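Local coordinates for cupin 2, conserved barrel domain protein (Shewanella frigidimarina NCIMB 400, PDB 3D82) that is of unknown function but carries a nickel ion in a cupin beta-barrel and probably belongs to the YdbB-like group of small metal-binding cupins, at residues D[9-23]-D[32-44]. Numbering follows the deposited sequence. Where two conformers were deposited one is given.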
# COMPACT_ATOMS: atom_id res chain seq x y z
N PHE D 9 -10.45 2.61 -0.96
CA PHE D 9 -9.72 3.56 -1.82
C PHE D 9 -10.62 4.31 -2.79
O PHE D 9 -10.49 5.52 -2.88
CB PHE D 9 -8.57 2.89 -2.56
CG PHE D 9 -7.59 2.18 -1.66
CD1 PHE D 9 -6.97 2.87 -0.62
CD2 PHE D 9 -7.28 0.84 -1.86
CE1 PHE D 9 -6.05 2.22 0.23
CE2 PHE D 9 -6.34 0.19 -1.02
CZ PHE D 9 -5.74 0.90 0.02
N ASN D 10 -11.56 3.62 -3.45
CA ASN D 10 -12.51 4.27 -4.37
C ASN D 10 -13.34 5.34 -3.65
O ASN D 10 -13.54 6.43 -4.21
CB ASN D 10 -13.46 3.26 -5.03
CG ASN D 10 -14.33 3.89 -6.14
OD1 ASN D 10 -13.82 4.43 -7.11
ND2 ASN D 10 -15.65 3.80 -5.99
N ASP D 11 -13.82 5.02 -2.44
CA ASP D 11 -14.65 5.96 -1.69
C ASP D 11 -13.85 7.24 -1.36
O ASP D 11 -14.37 8.35 -1.52
CB ASP D 11 -15.24 5.27 -0.44
CG ASP D 11 -16.17 4.07 -0.79
OD1 ASP D 11 -16.53 3.85 -1.98
OD2 ASP D 11 -16.54 3.34 0.16
N LYS D 12 -12.58 7.08 -0.97
CA LYS D 12 -11.70 8.23 -0.66
C LYS D 12 -11.35 9.03 -1.91
O LYS D 12 -11.39 10.26 -1.85
CB LYS D 12 -10.45 7.78 0.11
CG LYS D 12 -10.75 7.10 1.45
CD LYS D 12 -11.48 8.00 2.39
CE LYS D 12 -11.59 7.41 3.75
NZ LYS D 12 -12.48 8.27 4.61
N PHE D 13 -11.04 8.35 -3.02
CA PHE D 13 -10.78 9.05 -4.29
C PHE D 13 -11.99 9.86 -4.79
O PHE D 13 -11.81 10.92 -5.40
CB PHE D 13 -10.33 8.10 -5.42
CG PHE D 13 -8.89 7.71 -5.35
CD1 PHE D 13 -7.89 8.68 -5.53
CD2 PHE D 13 -8.52 6.38 -5.20
CE1 PHE D 13 -6.52 8.33 -5.49
CE2 PHE D 13 -7.17 6.00 -5.17
CZ PHE D 13 -6.17 6.97 -5.31
N SER D 14 -13.21 9.39 -4.53
CA SER D 14 -14.41 10.13 -4.95
C SER D 14 -14.67 11.43 -4.14
O SER D 14 -15.42 12.29 -4.62
CB SER D 14 -15.66 9.24 -4.94
OG SER D 14 -16.00 8.88 -3.62
N LEU D 15 -14.05 11.59 -2.97
CA LEU D 15 -14.22 12.80 -2.14
C LEU D 15 -13.54 14.07 -2.69
O LEU D 15 -13.81 15.18 -2.19
CB LEU D 15 -13.71 12.56 -0.70
CG LEU D 15 -14.47 11.55 0.16
CD1 LEU D 15 -13.74 11.27 1.46
CD2 LEU D 15 -15.91 12.06 0.43
N PHE D 16 -12.64 13.93 -3.67
CA PHE D 16 -11.95 15.10 -4.21
C PHE D 16 -11.57 14.95 -5.68
O PHE D 16 -11.34 13.83 -6.16
CB PHE D 16 -10.69 15.38 -3.37
CG PHE D 16 -9.63 14.32 -3.51
CD1 PHE D 16 -9.65 13.17 -2.71
CD2 PHE D 16 -8.58 14.48 -4.44
CE1 PHE D 16 -8.66 12.19 -2.86
CE2 PHE D 16 -7.59 13.51 -4.59
CZ PHE D 16 -7.62 12.38 -3.80
N ASN D 17 -11.54 16.08 -6.38
CA ASN D 17 -11.09 16.15 -7.76
C ASN D 17 -9.83 16.98 -7.95
O ASN D 17 -9.24 16.92 -9.03
CB ASN D 17 -12.24 16.65 -8.65
CG ASN D 17 -13.36 15.60 -8.80
OD1 ASN D 17 -13.12 14.39 -8.76
ND2 ASN D 17 -14.58 16.08 -8.99
N GLN D 18 -9.39 17.73 -6.93
CA GLN D 18 -8.19 18.57 -7.01
C GLN D 18 -6.96 17.72 -7.22
O GLN D 18 -6.76 16.74 -6.51
CB GLN D 18 -8.01 19.40 -5.74
CG GLN D 18 -6.80 20.35 -5.75
CD GLN D 18 -6.86 21.40 -6.83
OE1 GLN D 18 -7.84 22.13 -6.92
NE2 GLN D 18 -5.80 21.49 -7.65
N HIS D 19 -6.13 18.13 -8.18
CA HIS D 19 -4.92 17.42 -8.54
C HIS D 19 -3.74 17.88 -7.69
O HIS D 19 -3.77 18.97 -7.10
CB HIS D 19 -4.62 17.61 -10.03
CG HIS D 19 -5.52 16.83 -10.94
ND1 HIS D 19 -5.33 16.79 -12.31
CD2 HIS D 19 -6.57 16.01 -10.68
CE1 HIS D 19 -6.25 16.02 -12.85
NE2 HIS D 19 -7.00 15.52 -11.89
N TRP D 20 -2.72 17.01 -7.62
CA TRP D 20 -1.43 17.26 -6.91
C TRP D 20 -1.56 17.71 -5.43
O TRP D 20 -0.71 18.44 -4.91
CB TRP D 20 -0.62 18.30 -7.68
CG TRP D 20 -0.34 17.95 -9.11
CD1 TRP D 20 -0.89 18.52 -10.21
CD2 TRP D 20 0.57 16.97 -9.57
NE1 TRP D 20 -0.38 17.95 -11.35
CE2 TRP D 20 0.53 16.99 -10.99
CE3 TRP D 20 1.44 16.07 -8.94
CZ2 TRP D 20 1.30 16.14 -11.78
CZ3 TRP D 20 2.21 15.22 -9.72
CH2 TRP D 20 2.14 15.26 -11.14
N SER D 21 -2.63 17.26 -4.78
CA SER D 21 -2.97 17.66 -3.43
C SER D 21 -3.24 16.39 -2.65
O SER D 21 -4.38 15.90 -2.66
CB SER D 21 -4.16 18.60 -3.47
OG SER D 21 -3.80 19.73 -4.20
N PRO D 22 -2.18 15.81 -2.05
CA PRO D 22 -2.35 14.55 -1.35
C PRO D 22 -3.28 14.61 -0.15
O PRO D 22 -3.24 15.58 0.61
CB PRO D 22 -0.91 14.14 -0.96
CG PRO D 22 -0.02 14.96 -1.84
CD PRO D 22 -0.76 16.24 -2.05
N ARG D 23 -4.16 13.62 -0.03
CA ARG D 23 -5.11 13.53 1.07
C ARG D 23 -4.69 12.35 1.94
O ARG D 23 -4.66 11.23 1.46
CB ARG D 23 -6.52 13.27 0.55
CG ARG D 23 -7.08 14.38 -0.33
CD ARG D 23 -7.39 15.67 0.44
NE ARG D 23 -8.39 16.44 -0.30
CZ ARG D 23 -8.15 17.34 -1.27
NH1 ARG D 23 -6.92 17.65 -1.69
NH2 ARG D 23 -9.19 17.94 -1.84
N GLN D 32 2.35 8.10 6.92
CA GLN D 32 1.04 8.47 6.36
C GLN D 32 0.84 7.81 4.99
O GLN D 32 1.80 7.66 4.23
CB GLN D 32 0.93 9.97 6.22
CG GLN D 32 0.87 10.70 7.58
CD GLN D 32 0.82 12.19 7.44
OE1 GLN D 32 1.45 12.76 6.55
NE2 GLN D 32 0.07 12.84 8.32
N PHE D 33 -0.40 7.39 4.73
CA PHE D 33 -0.84 6.84 3.44
C PHE D 33 -1.62 8.00 2.87
O PHE D 33 -2.53 8.49 3.52
CB PHE D 33 -1.74 5.61 3.62
CG PHE D 33 -1.00 4.40 4.11
CD1 PHE D 33 -0.53 4.34 5.42
CD2 PHE D 33 -0.78 3.31 3.27
CE1 PHE D 33 0.18 3.24 5.88
CE2 PHE D 33 -0.08 2.17 3.73
CZ PHE D 33 0.41 2.16 5.04
N LYS D 34 -1.27 8.43 1.66
CA LYS D 34 -1.87 9.61 1.04
C LYS D 34 -2.33 9.28 -0.36
O LYS D 34 -1.57 8.71 -1.13
CB LYS D 34 -0.83 10.74 0.99
CG LYS D 34 -0.51 11.32 2.37
CD LYS D 34 0.96 11.66 2.59
CE LYS D 34 1.45 12.92 2.00
NZ LYS D 34 2.94 13.06 2.31
N LEU D 35 -3.54 9.72 -0.70
CA LEU D 35 -4.10 9.55 -2.04
C LEU D 35 -3.92 10.83 -2.80
O LEU D 35 -4.09 11.92 -2.24
CB LEU D 35 -5.57 9.16 -1.99
CG LEU D 35 -5.91 7.81 -1.36
CD1 LEU D 35 -7.38 7.56 -1.60
CD2 LEU D 35 -5.06 6.65 -1.88
N VAL D 36 -3.58 10.72 -4.08
CA VAL D 36 -3.39 11.88 -4.94
C VAL D 36 -3.96 11.58 -6.35
O VAL D 36 -3.92 10.44 -6.82
CB VAL D 36 -1.86 12.24 -5.10
CG1 VAL D 36 -1.67 13.72 -5.36
CG2 VAL D 36 -1.02 11.83 -3.86
N LYS D 37 -4.53 12.61 -6.97
CA LYS D 37 -4.94 12.58 -8.37
C LYS D 37 -3.91 13.46 -9.09
O LYS D 37 -3.67 14.58 -8.66
CB LYS D 37 -6.37 13.09 -8.55
CG LYS D 37 -7.40 12.08 -8.06
CD LYS D 37 -8.82 12.58 -8.18
CE LYS D 37 -9.79 11.50 -7.72
NZ LYS D 37 -11.22 11.88 -8.02
N VAL D 38 -3.27 12.93 -10.14
CA VAL D 38 -2.22 13.66 -10.87
C VAL D 38 -2.45 13.65 -12.38
O VAL D 38 -3.00 12.70 -12.93
CB VAL D 38 -0.82 13.11 -10.51
CG1 VAL D 38 -0.55 13.25 -9.01
CG2 VAL D 38 -0.64 11.64 -10.94
N GLU D 39 -2.07 14.74 -13.04
CA GLU D 39 -2.14 14.86 -14.50
C GLU D 39 -1.13 15.92 -14.94
O GLU D 39 -1.00 16.95 -14.30
CB GLU D 39 -3.55 15.21 -14.98
CG GLU D 39 -3.70 15.10 -16.50
CD GLU D 39 -5.13 15.26 -17.01
OE1 GLU D 39 -6.09 15.11 -16.22
OE2 GLU D 39 -5.28 15.51 -18.22
N GLY D 40 -0.42 15.66 -16.03
CA GLY D 40 0.64 16.56 -16.49
C GLY D 40 1.91 16.23 -15.72
O GLY D 40 2.04 15.13 -15.16
N GLU D 41 2.82 17.19 -15.67
CA GLU D 41 4.13 17.02 -15.04
C GLU D 41 4.27 17.72 -13.70
O GLU D 41 3.72 18.79 -13.50
CB GLU D 41 5.21 17.58 -15.96
CG GLU D 41 5.23 16.91 -17.34
CD GLU D 41 6.41 17.31 -18.19
OE1 GLU D 41 7.45 17.78 -17.65
OE2 GLU D 41 6.29 17.13 -19.43
N PHE D 42 5.07 17.13 -12.81
CA PHE D 42 5.40 17.72 -11.52
C PHE D 42 6.72 18.51 -11.75
O PHE D 42 6.94 19.04 -12.85
CB PHE D 42 5.49 16.61 -10.44
CG PHE D 42 5.41 17.12 -8.99
CD1 PHE D 42 4.35 17.91 -8.55
CD2 PHE D 42 6.39 16.76 -8.06
CE1 PHE D 42 4.27 18.38 -7.22
CE2 PHE D 42 6.33 17.23 -6.72
CZ PHE D 42 5.27 18.03 -6.30
N VAL D 43 7.59 18.60 -10.74
CA VAL D 43 8.87 19.28 -10.79
C VAL D 43 9.93 18.30 -10.30
O VAL D 43 9.62 17.33 -9.62
CB VAL D 43 8.88 20.56 -9.88
CG1 VAL D 43 8.00 21.69 -10.50
CG2 VAL D 43 8.45 20.23 -8.41
N TRP D 44 11.18 18.56 -10.67
CA TRP D 44 12.31 17.78 -10.22
C TRP D 44 12.58 18.12 -8.76
O TRP D 44 12.79 19.27 -8.41
CB TRP D 44 13.57 18.09 -11.03
CG TRP D 44 13.50 17.63 -12.42
CD1 TRP D 44 13.22 18.39 -13.52
CD2 TRP D 44 13.74 16.31 -12.89
NE1 TRP D 44 13.26 17.60 -14.64
CE2 TRP D 44 13.59 16.33 -14.29
CE3 TRP D 44 14.08 15.10 -12.26
CZ2 TRP D 44 13.75 15.18 -15.08
CZ3 TRP D 44 14.24 13.97 -13.03
CH2 TRP D 44 14.07 14.02 -14.44
O HOH W 1 -4.79 15.32 -5.40
O HOH W 2 -3.35 18.41 -13.33
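K37, W20 and L35 carry most of the contact between strand 32-39 and the chain that leaves helix 9-14 and returns alongside that strand. K37 runs out fully extended beyond CG, its CG and CD resting against CE2 of the F16 ring, and puts NZ among acceptors of F13, in the helix, and of F16 and N17, in the loop that follows. NZ bonds F16 O at 2.7 Å, in the carbonyl plane, and F13 O at 2.9 Å, from above the F13 carbonyl plane; N17 OD1 adds a weak third bond. L35 packs against the helix: its CD1 sits over the centre of the F13 ring, 3.8 Å from its centroid, and also touches K12 CB. Its backbone pairs antiparallel with R23 through R23 N to L35 O and L35 N to R23 O, joining strand 23-28, outermost in its sheet within this chain, to strand 32-39. Farther along, W20 N bonds K37 O at 2.8 Å, nearly along the C=O axis. With chi1 -57° keeping CG beside the backbone N, the W20 indole slots between V38 CG1 on one face and F42 CD1 on the other, each 3.5 Å from CE3. The F42 ring lies 20° from the plane of the six-membered ring of W20 but is slid aside, so they barely overlap; W20 NE1 bonds E39 O weakly. Replacing W20 by an alanine is likely to open a gap between V38 and F42 and remove the weak NE1 bond, leaving E39 O to its water. The lysine ammonium, held by peptide and amide oxygens, thus ties the helix exit to the cupin strand.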